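Local coordinates for D-methionine-binding lipoprotein MetQ (Escherichia coli, PDB 4YAH) that binds methionine as the substrate-binding lipoprotein of an ATP-driven permease that transports D-methionine, at residues 107-112 with 227-232; 135-140 with 181-186; 154-159 with 170-175. One frame throughout, in Å; residues are numbered along the deposited sequence.

Overall arrangement
The chain folds into two lobes with methionine bound between them, as in periplasmic binding proteins generally. Contact 1 joins neighbouring strands 103-111 and 229-234 of the six-stranded sheet, beside the ligand. Contact 2 pairs strands 132-136 and 178-182 of the five-stranded sheet, its centre about 19 Å from that of contact 1. Contact 3, a separate two-stranded sheet, lies about 30 Å from contact 1 and 19 Å from contact 2, centre to centre. Along the chain, 107-112 and 227-232 bracket contact 2, which in turn brackets contact 3, with helix 139-151 leading from contact 2 to contact 3. The lobe holding contacts 2 and 3 is therefore largely inserted between the strands of contact 1.

Contact 1: residues 107-112 with 227-232; sequences GNTFVY and YVNLIV. With MET (methionine), chain B.
Strands 103-111 and 229-234 pair antiparallel here, at the ligand-facing end of the six-stranded sheet of this periplasmic-binding-protein fold, and the contact is largely buried. Thr-109 N donates a hydrogen bond to Asn-229 O at 2.8 Å, and Asn-229 N donates one to Phe-110 O. Asn-108 and Leu-230 form a non-hydrogen-bonded pair, their side chains lying alongside each other and pointing the same way. Just beyond, Val-111 CG2 packs 3.7 Å from Val-228 CB; two branched, apolar side chains crossing at about a right angle suit this filling role. Thr-109 serves both polarities: its methyl CG2 rests on Ile-231 CG1, while OG1 sits 3.1 Å from Asn-229 CB and shares water 1 with Leu-230 O. Its chi1 of 58° tucks OG1 in beside the backbone, on the side where Asn-229 CB and water 1 lie, and leaves CG2 for Ile-231.

Asn-229 carries the contact into the methionine pocket, where an amide is apt because it offers both an acceptor and a donor. Its ND2 donates to the ligand carboxylate atom O at 2.9 Å, and more weakly to Tyr-227 O. Arg-144 also binds the ligand. The Tyr-112 ring stands 76° from the amide plane and presents its edge to Asn-229, CE2 lying 3.5 Å from the OD1 that accepts from the ligand's amino N at 2.8 Å.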
loop_
_atom_site.group_PDB
_atom_site.type_symbol
_atom_site.label_atom_id
_atom_site.label_comp_id
_atom_site.label_asym_id
_atom_site.label_seq_id
_atom_site.Cartn_x
_atom_site.Cartn_y
_atom_site.Cartn_z
ATOM N N GLY A 107 -4.535 5.273 13.857
ATOM C CA GLY A 107 -3.101 5.249 14.047
ATOM C C GLY A 107 -2.364 5.031 12.735
ATOM O O GLY A 107 -2.893 4.352 11.849
ATOM N N ASN A 108 -1.161 5.599 12.632
ATOM C CA ASN A 108 -0.277 5.378 11.487
ATOM C C ASN A 108 0.573 4.143 11.659
ATOM O O ASN A 108 0.970 3.812 12.765
ATOM C CB ASN A 108 0.666 6.562 11.284
ATOM C CG ASN A 108 -0.049 7.836 10.979
ATOM O OD1 ASN A 108 -1.192 7.840 10.528
ATOM N ND2 ASN A 108 0.642 8.950 11.202
ATOM N N THR A 109 0.912 3.502 10.547
ATOM C CA THR A 109 1.853 2.395 10.569
ATOM C C THR A 109 3.102 2.842 9.807
ATOM O O THR A 109 3.867 3.662 10.335
ATOM C CB THR A 109 1.216 1.098 10.001
ATOM O OG1 THR A 109 0.767 1.309 8.656
ATOM C CG2 THR A 109 0.016 0.665 10.871
ATOM N N PHE A 110 3.304 2.352 8.579
ATOM C CA PHE A 110 4.498 2.704 7.805
ATOM C C PHE A 110 4.176 3.397 6.492
ATOM O O PHE A 110 3.108 3.193 5.910
ATOM C CB PHE A 110 5.351 1.459 7.500
ATOM C CG PHE A 110 5.742 0.689 8.723
ATOM C CD1 PHE A 110 6.839 1.072 9.479
ATOM C CD2 PHE A 110 5.007 -0.412 9.123
ATOM C CE1 PHE A 110 7.194 0.366 10.616
ATOM C CE2 PHE A 110 5.353 -1.122 10.272
ATOM C CZ PHE A 110 6.452 -0.731 11.011
ATOM N N VAL A 111 5.117 4.219 6.028
ATOM C CA VAL A 111 5.137 4.632 4.628
ATOM C C VAL A 111 5.908 3.546 3.868
ATOM O O VAL A 111 6.952 3.094 4.338
ATOM C CB VAL A 111 5.823 5.991 4.405
ATOM C CG1 VAL A 111 5.723 6.408 2.939
ATOM C CG2 VAL A 111 5.243 7.072 5.306
ATOM N N TYR A 112 5.386 3.141 2.707
ATOM C CA TYR A 112 6.001 2.124 1.852
ATOM C C TYR A 112 6.279 2.759 0.498
ATOM O O TYR A 112 5.442 2.688 -0.399
ATOM C CB TYR A 112 5.078 0.925 1.689
ATOM C CG TYR A 112 4.829 0.121 2.938
ATOM C CD1 TYR A 112 5.830 -0.659 3.494
ATOM C CD2 TYR A 112 3.579 0.108 3.528
ATOM C CE1 TYR A 112 5.592 -1.429 4.625
ATOM C CE2 TYR A 112 3.327 -0.662 4.660
ATOM C CZ TYR A 112 4.346 -1.420 5.200
ATOM O OH TYR A 112 4.123 -2.188 6.306
ATOM N N TYR A 227 1.512 9.039 1.831
ATOM C CA TYR A 227 0.968 7.679 1.765
ATOM C C TYR A 227 1.281 6.797 2.974
ATOM O O TYR A 227 1.314 5.577 2.863
ATOM C CB TYR A 227 1.462 7.010 0.464
ATOM C CG TYR A 227 1.046 7.790 -0.763
ATOM C CD1 TYR A 227 -0.286 7.875 -1.138
ATOM C CD2 TYR A 227 1.980 8.453 -1.541
ATOM C CE1 TYR A 227 -0.675 8.604 -2.231
ATOM C CE2 TYR A 227 1.601 9.182 -2.642
ATOM C CZ TYR A 227 0.285 9.246 -2.994
ATOM O OH TYR A 227 -0.083 9.975 -4.098
ATOM N N VAL A 228 1.432 7.392 4.158
ATOM C CA VAL A 228 1.601 6.573 5.346
ATOM C C VAL A 228 0.363 5.682 5.483
ATOM O O VAL A 228 -0.767 6.138 5.283
ATOM C CB VAL A 228 1.827 7.428 6.616
ATOM C CG1 VAL A 228 0.578 8.231 6.986
ATOM C CG2 VAL A 228 2.303 6.556 7.752
ATOM N N ASN A 229 0.582 4.405 5.767
ATOM C CA ASN A 229 -0.516 3.465 5.944
ATOM C C ASN A 229 -1.126 3.657 7.341
ATOM O O ASN A 229 -0.518 4.280 8.214
ATOM C CB ASN A 229 -0.034 2.018 5.745
ATOM C CG ASN A 229 0.170 1.652 4.280
ATOM O OD1 ASN A 229 0.067 0.483 3.916
ATOM N ND2 ASN A 229 0.498 2.644 3.438
ATOM N N LEU A 230 -2.296 3.049 7.549
ATOM C CA LEU A 230 -3.151 3.339 8.696
ATOM C C LEU A 230 -3.727 2.071 9.290
ATOM O O LEU A 230 -3.931 1.082 8.588
ATOM C CB LEU A 230 -4.319 4.229 8.273
ATOM C CG LEU A 230 -3.991 5.484 7.473
ATOM C CD1 LEU A 230 -5.270 6.005 6.843
ATOM C CD2 LEU A 230 -3.368 6.521 8.376
ATOM N N ILE A 231 -4.024 2.132 10.583
ATOM C CA ILE A 231 -4.952 1.201 11.222
ATOM C C ILE A 231 -6.273 1.936 11.208
ATOM O O ILE A 231 -6.336 3.125 11.583
ATOM C CB ILE A 231 -4.526 0.833 12.641
ATOM C CG1 ILE A 231 -3.186 0.101 12.591
ATOM C CG2 ILE A 231 -5.578 -0.078 13.314
ATOM C CD1 ILE A 231 -2.420 0.093 13.893
ATOM N N VAL A 232 -7.301 1.256 10.706
ATOM C CA VAL A 232 -8.606 1.839 10.473
ATOM C C VAL A 232 -9.697 1.009 11.135
ATOM O O VAL A 232 -9.651 -0.225 11.105
ATOM C CB VAL A 232 -8.871 1.943 8.977
ATOM C CG1 VAL A 232 -10.269 2.389 8.690
ATOM C CG2 VAL A 232 -7.897 2.924 8.365
HETATM N N MET B . 0.527 -0.744 1.390
HETATM C CA MET B . 0.026 0.006 0.237
HETATM C C MET B . 0.987 1.124 -0.086
HETATM O O MET B . 1.359 1.863 0.831
HETATM C CB MET B . -1.365 0.581 0.523
HETATM C CG MET B . -2.044 1.215 -0.681
HETATM S SD MET B . -3.678 1.899 -0.328
HETATM C CE MET B . -4.638 0.392 -0.191
HETATM O OXT MET B . 1.369 1.304 -1.260
HETATM O O HOH W 1 -1.426 -0.374 7.882
HETATM O O HOH W 2 3.002 3.961 1.287
#

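Contact 2: residues 135-140 with 181-186; sequences VPNDPT and ELEAPQ
Val-135 with Glu-181 and Pro-136 with Leu-182 pair in parallel, and Leu-182 N donates to Val-135 O at 2.9 Å in a nearly straight bond. One residue on, Asn-137 N reaches Leu-182 O, but the bond is strongly bent and weak. Proline is tolerated at 136 because this pairing uses the neighbours' polar groups, Val-135 O and Asn-137 N, and asks for no N-H from 136; its CA still approaches Leu-182 O, at 3.3 Å.

Asn-137 dominates the side-chain contact. Its CG stands between the backbone N and the carbonyl carbon (chi1 69°), which folds the amide over the Leu-182 peptide. CB itself lies 3.7 Å from Glu-181 CB. From its folded position the amide's ND2 donates to Glu-183 OE2 at 3.0 Å. The acceptor lies in the amide plane, but the amide comes from above the carboxylate, the two planes standing 86° apart. Glu-183 leads away at its CB and returns by a bend at chi2 (-80°), so a long acidic chain suits the site.

These are the C-terminal ends of neighbouring strands in the five-stranded sheet of an alpha/beta lobe, where the chain leaves strand 132-136 for helix 139-151. Asp-138 is the N-cap of that helix: its short carboxylate caps a backbone N of the first turn, and OD2 also accepts from Asn-141 ND2, a side chain of the methionine pocket.

Two waters extend the grip of Asn-137. Water 4 accepts from ND2 and donates to Glu-181 O; an alanine here would probably leave Glu-183 without its amide partner and cost waters 3 and 4 their links to this side chain. Water 3 donates to Asn-137 OD1 at 2.8 Å and to Asp-138 OD1, and accepts from Ala-184 N.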
loop_
_atom_site.group_PDB
_atom_site.type_symbol
_atom_site.label_atom_id
_atom_site.label_comp_id
_atom_site.label_asym_id
_atom_site.label_seq_id
_atom_site.Cartn_x
_atom_site.Cartn_y
_atom_site.Cartn_z
ATOM N N VAL A 135 0.227 -0.165 -14.050
ATOM C CA VAL A 135 0.030 0.570 -12.819
ATOM C C VAL A 135 -1.259 0.106 -12.135
ATOM O O VAL A 135 -2.159 -0.435 -12.781
ATOM C CB VAL A 135 -0.060 2.081 -13.067
ATOM C CG1 VAL A 135 1.221 2.602 -13.720
ATOM C CG2 VAL A 135 -1.266 2.396 -13.945
ATOM N N PRO A 136 -1.366 0.331 -10.820
ATOM C CA PRO A 136 -2.634 0.034 -10.137
ATOM C C PRO A 136 -3.808 0.811 -10.713
ATOM O O PRO A 136 -3.614 1.948 -11.148
ATOM C CB PRO A 136 -2.378 0.464 -8.691
ATOM C CG PRO A 136 -0.940 0.796 -8.572
ATOM C CD PRO A 136 -0.367 0.949 -9.938
ATOM N N ASN A 137 -5.018 0.250 -10.665
ATOM C CA ASN A 137 -6.164 0.906 -11.300
ATOM C C ASN A 137 -7.137 1.621 -10.356
ATOM O O ASN A 137 -8.132 2.174 -10.811
ATOM C CB ASN A 137 -6.933 -0.110 -12.137
ATOM C CG ASN A 137 -7.651 -1.157 -11.300
ATOM O OD1 ASN A 137 -7.545 -1.204 -10.071
ATOM N ND2 ASN A 137 -8.385 -2.018 -11.983
ATOM N N ASP A 138 -6.846 1.634 -9.064
ATOM C CA ASP A 138 -7.694 2.367 -8.123
ATOM C C ASP A 138 -7.247 3.832 -8.133
ATOM O O ASP A 138 -6.068 4.122 -8.349
ATOM C CB ASP A 138 -7.605 1.756 -6.724
ATOM C CG ASP A 138 -6.205 1.805 -6.171
ATOM O OD1 ASP A 138 -5.380 0.939 -6.579
ATOM O OD2 ASP A 138 -5.929 2.732 -5.365
ATOM N N PRO A 139 -8.181 4.773 -7.928
ATOM C CA PRO A 139 -7.844 6.181 -8.230
ATOM C C PRO A 139 -6.620 6.746 -7.530
ATOM O O PRO A 139 -5.854 7.470 -8.189
ATOM C CB PRO A 139 -9.093 6.945 -7.777
ATOM C CG PRO A 139 -10.189 5.968 -7.901
ATOM C CD PRO A 139 -9.592 4.620 -7.545
ATOM N N THR A 140 -6.416 6.461 -6.248
ATOM C CA THR A 140 -5.324 7.129 -5.554
ATOM C C THR A 140 -3.978 6.461 -5.861
ATOM O O THR A 140 -2.958 7.151 -5.939
ATOM C CB THR A 140 -5.539 7.197 -4.035
ATOM O OG1 THR A 140 -5.600 5.893 -3.461
ATOM C CG2 THR A 140 -6.817 7.937 -3.736
ATOM N N GLU A 181 -3.818 -0.241 -16.838
ATOM C CA GLU A 181 -4.328 -0.196 -15.472
ATOM C C GLU A 181 -4.809 -1.569 -15.046
ATOM O O GLU A 181 -5.658 -2.154 -15.705
ATOM C CB GLU A 181 -5.464 0.818 -15.360
ATOM C CG GLU A 181 -5.066 2.200 -15.809
ATOM C CD GLU A 181 -6.200 3.208 -15.740
ATOM O OE1 GLU A 181 -7.124 3.018 -14.920
ATOM O OE2 GLU A 181 -6.162 4.190 -16.512
ATOM N N LEU A 182 -4.258 -2.076 -13.943
ATOM C CA LEU A 182 -4.590 -3.417 -13.444
ATOM C C LEU A 182 -4.970 -3.354 -11.983
ATOM O O LEU A 182 -4.568 -2.449 -11.259
ATOM C CB LEU A 182 -3.407 -4.381 -13.607
ATOM C CG LEU A 182 -2.865 -4.520 -15.029
ATOM C CD1 LEU A 182 -1.568 -5.326 -15.030
ATOM C CD2 LEU A 182 -3.922 -5.145 -15.926
ATOM N N GLU A 183 -5.734 -4.339 -11.537
ATOM C CA GLU A 183 -5.986 -4.491 -10.109
ATOM C C GLU A 183 -4.655 -4.677 -9.371
ATOM O O GLU A 183 -3.822 -5.477 -9.797
ATOM C CB GLU A 183 -6.907 -5.687 -9.861
ATOM C CG GLU A 183 -8.283 -5.566 -10.526
ATOM C CD GLU A 183 -9.246 -4.683 -9.752
ATOM O OE1 GLU A 183 -9.176 -4.679 -8.504
ATOM O OE2 GLU A 183 -10.076 -3.993 -10.391
ATOM N N ALA A 184 -4.467 -3.957 -8.265
ATOM C CA ALA A 184 -3.183 -3.936 -7.572
ATOM C C ALA A 184 -2.570 -5.334 -7.353
ATOM O O ALA A 184 -1.371 -5.509 -7.545
ATOM C CB ALA A 184 -3.311 -3.205 -6.240
ATOM N N PRO A 185 -3.370 -6.338 -6.939
ATOM C CA PRO A 185 -2.745 -7.644 -6.683
ATOM C C PRO A 185 -2.240 -8.354 -7.929
ATOM O O PRO A 185 -1.507 -9.321 -7.794
ATOM C CB PRO A 185 -3.878 -8.473 -6.051
ATOM C CG PRO A 185 -4.897 -7.475 -5.615
ATOM C CD PRO A 185 -4.794 -6.339 -6.579
ATOM N N GLN A 186 -2.643 -7.888 -9.109
ATOM C CA GLN A 186 -2.238 -8.508 -10.362
ATOM C C GLN A 186 -0.912 -7.966 -10.838
ATOM O O GLN A 186 -0.353 -8.492 -11.801
ATOM C CB GLN A 186 -3.293 -8.280 -11.443
ATOM C CG GLN A 186 -4.645 -8.874 -11.095
ATOM C CD GLN A 186 -4.606 -10.389 -11.053
ATOM O OE1 GLN A 186 -4.293 -11.035 -12.057
ATOM N NE2 GLN A 186 -4.898 -10.965 -9.888
HETATM O O HOH W 3 -6.034 -1.443 -7.781
HETATM O O HOH W 4 -8.283 -2.021 -14.823
#

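Contact 3: residues 154-159 with 170-175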
loop_
_atom_site.group_PDB
_atom_site.type_symbol
_atom_site.label_atom_id
_atom_site.label_comp_id
_atom_site.label_asym_id
_atom_site.label_seq_id
_atom_site.Cartn_x
_atom_site.Cartn_y
_atom_site.Cartn_z
ATOM N N LEU A 154 9.193 10.489 -17.519
ATOM C CA LEU A 154 8.649 9.723 -18.626
ATOM C C LEU A 154 7.417 10.394 -19.222
ATOM O O LEU A 154 7.172 10.299 -20.425
ATOM C CB LEU A 154 8.315 8.310 -18.176
ATOM C CG LEU A 154 9.530 7.431 -17.874
ATOM C CD1 LEU A 154 9.104 6.139 -17.225
ATOM C CD2 LEU A 154 10.298 7.115 -19.143
ATOM N N ILE A 155 6.661 11.092 -18.384
ATOM C CA ILE A 155 5.448 11.763 -18.821
ATOM C C ILE A 155 5.344 13.121 -18.146
ATOM O O ILE A 155 6.036 13.399 -17.158
ATOM C CB ILE A 155 4.173 10.951 -18.485
ATOM C CG1 ILE A 155 4.046 10.773 -16.969
ATOM C CG2 ILE A 155 4.192 9.619 -19.186
ATOM C CD1 ILE A 155 2.811 9.989 -16.529
ATOM N N LYS A 156 4.465 13.965 -18.668
ATOM C CA LYS A 156 4.091 15.185 -17.981
ATOM C C LYS A 156 2.582 15.230 -17.863
ATOM O O LYS A 156 1.862 14.857 -18.795
ATOM C CB LYS A 156 4.618 16.429 -18.708
ATOM C CG LYS A 156 4.356 17.726 -17.940
ATOM C CD LYS A 156 5.035 18.921 -18.594
ATOM C CE LYS A 156 4.288 20.215 -18.292
ATOM N NZ LYS A 156 3.783 20.291 -16.883
ATOM N N LEU A 157 2.123 15.671 -16.701
ATOM C CA LEU A 157 0.707 15.783 -16.402
ATOM C C LEU A 157 0.229 17.232 -16.408
ATOM O O LEU A 157 1.007 18.164 -16.173
ATOM C CB LEU A 157 0.402 15.184 -15.039
ATOM C CG LEU A 157 0.825 13.734 -14.827
ATOM C CD1 LEU A 157 0.672 13.423 -13.362
ATOM C CD2 LEU A 157 -0.012 12.810 -15.691
ATOM N N LYS A 158 -1.066 17.389 -16.651
ATOM C CA LYS A 158 -1.737 18.683 -16.550
ATOM C C LYS A 158 -1.528 19.317 -15.186
ATOM O O LYS A 158 -1.335 18.632 -14.183
ATOM C CB LYS A 158 -3.239 18.534 -16.789
ATOM C CG LYS A 158 -3.647 18.363 -18.228
ATOM C CD LYS A 158 -5.166 18.397 -18.361
ATOM C CE LYS A 158 -5.608 17.967 -19.752
ATOM N NZ LYS A 158 -7.074 18.131 -19.954
ATOM N N ASP A 159 -1.596 20.638 -15.138
ATOM C CA ASP A 159 -1.540 21.327 -13.861
ATOM C C ASP A 159 -2.817 21.080 -13.070
ATOM O O ASP A 159 -3.874 20.780 -13.641
ATOM C CB ASP A 159 -1.309 22.821 -14.076
ATOM C CG ASP A 159 -0.026 23.105 -14.843
ATOM O OD1 ASP A 159 0.943 22.320 -14.711
ATOM O OD2 ASP A 159 0.012 24.110 -15.582
ATOM N N VAL A 170 -2.426 13.078 -18.997
ATOM C CA VAL A 170 -1.095 12.989 -19.572
ATOM C C VAL A 170 -1.044 13.927 -20.758
ATOM O O VAL A 170 -1.808 13.758 -21.712
ATOM C CB VAL A 170 -0.745 11.570 -20.001
ATOM C CG1 VAL A 170 0.586 11.545 -20.785
ATOM C CG2 VAL A 170 -0.654 10.687 -18.786
ATOM N N VAL A 171 -0.139 14.902 -20.700
ATOM C CA VAL A 171 -0.032 15.899 -21.768
ATOM C C VAL A 171 1.257 15.789 -22.574
ATOM O O VAL A 171 1.330 16.317 -23.680
ATOM C CB VAL A 171 -0.159 17.330 -21.207
ATOM C CG1 VAL A 171 -1.560 17.536 -20.684
ATOM C CG2 VAL A 171 0.856 17.608 -20.110
ATOM N N GLU A 172 2.264 15.120 -22.020
ATOM C CA GLU A 172 3.465 14.762 -22.755
ATOM C C GLU A 172 3.785 13.302 -22.478
ATOM O O GLU A 172 3.696 12.834 -21.335
ATOM C CB GLU A 172 4.651 15.645 -22.375
ATOM C CG GLU A 172 4.428 17.135 -22.617
ATOM C CD GLU A 172 5.608 17.965 -22.169
ATOM O OE1 GLU A 172 5.452 19.201 -22.030
ATOM O OE2 GLU A 172 6.693 17.376 -21.954
ATOM N N ASN A 173 4.136 12.596 -23.540
ATOM C CA ASN A 173 4.420 11.170 -23.485
ATOM C C ASN A 173 5.269 10.850 -24.707
ATOM O O ASN A 173 4.809 10.211 -25.653
ATOM C CB ASN A 173 3.117 10.382 -23.453
ATOM C CG ASN A 173 3.329 8.872 -23.402
ATOM O OD1 ASN A 173 4.427 8.376 -23.126
ATOM N ND2 ASN A 173 2.256 8.134 -23.664
ATOM N N PRO A 174 6.520 11.312 -24.690
ATOM C CA PRO A 174 7.349 11.239 -25.909
ATOM C C PRO A 174 7.696 9.827 -26.382
ATOM O O PRO A 174 7.919 9.634 -27.577
ATOM C CB PRO A 174 8.615 12.009 -25.515
ATOM C CG PRO A 174 8.615 12.077 -24.038
ATOM C CD PRO A 174 7.186 12.064 -23.613
ATOM N N LYS A 175 7.743 8.856 -25.477
ATOM C CA LYS A 175 7.980 7.470 -25.861
ATOM C C LYS A 175 6.679 6.757 -26.232
ATOM O O LYS A 175 6.704 5.569 -26.559
ATOM C CB LYS A 175 8.677 6.694 -24.746
ATOM C CG LYS A 175 10.023 7.230 -24.342
ATOM C CD LYS A 175 10.659 6.373 -23.247
ATOM C CE LYS A 175 11.965 6.959 -22.746
ATOM N NZ LYS A 175 13.084 6.776 -23.725
HETATM O O HOH W 5 7.058 8.755 -22.661
#
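Lys-156 faces both Val-171 and Glu-172 in a classic beta bulge, the central feature of a small antiparallel two-stranded sheet that lies beyond the end of helix 139-151. Lys-156 O accepts twice, from Val-171 N at 2.8 Å and from Glu-172 N in a longer bond of 3.3 Å, while Lys-156 N donates to Glu-172 O. The extra residue shifts the pairing by one, so that Leu-157 stands opposite Val-170.

The tightly packed side is apolar. Leu-157 CD2 lies 3.8 Å from Val-170 CG2, and Ile-155 CD1 meets the same methyl across about a right angle. In Ile-155 a chi1 of 62° swings the longer branch, CG1, in between N and C of its own backbone, and from there CD1 reaches Val-170. Branched aliphatic residues suit this face because Leu-147 and Leu-149 of helix 139-151 pack against Leu-157 and Ile-155 respectively.

The other side is looser and bears charged side chains, as fits its greater exposure to solvent. Lys-156 and Glu-172 cross obliquely through their aliphatic parts, Lys-156 CD lying 3.5 Å from Glu-172 OE1. NZ, however, stays 5.5 Å from Glu-172 OE1: the opposite charges probably attract, yet form no contact ion pair. Val-171, on the bulge, is exposed as well; its CG1 lies against Lys-158 CG at a doubtfully short distance.

Beyond the strands, in the flanking loops, Leu-154 CD2 touches the methylene carbon CE of Lys-175. Water 5 joins the two segments there, donating to Leu-154 O and to Asn-173 OD1, both at 2.7 Å, and accepting from Lys-175 N; Asn-173 ND2 meanwhile donates to Leu-177 O.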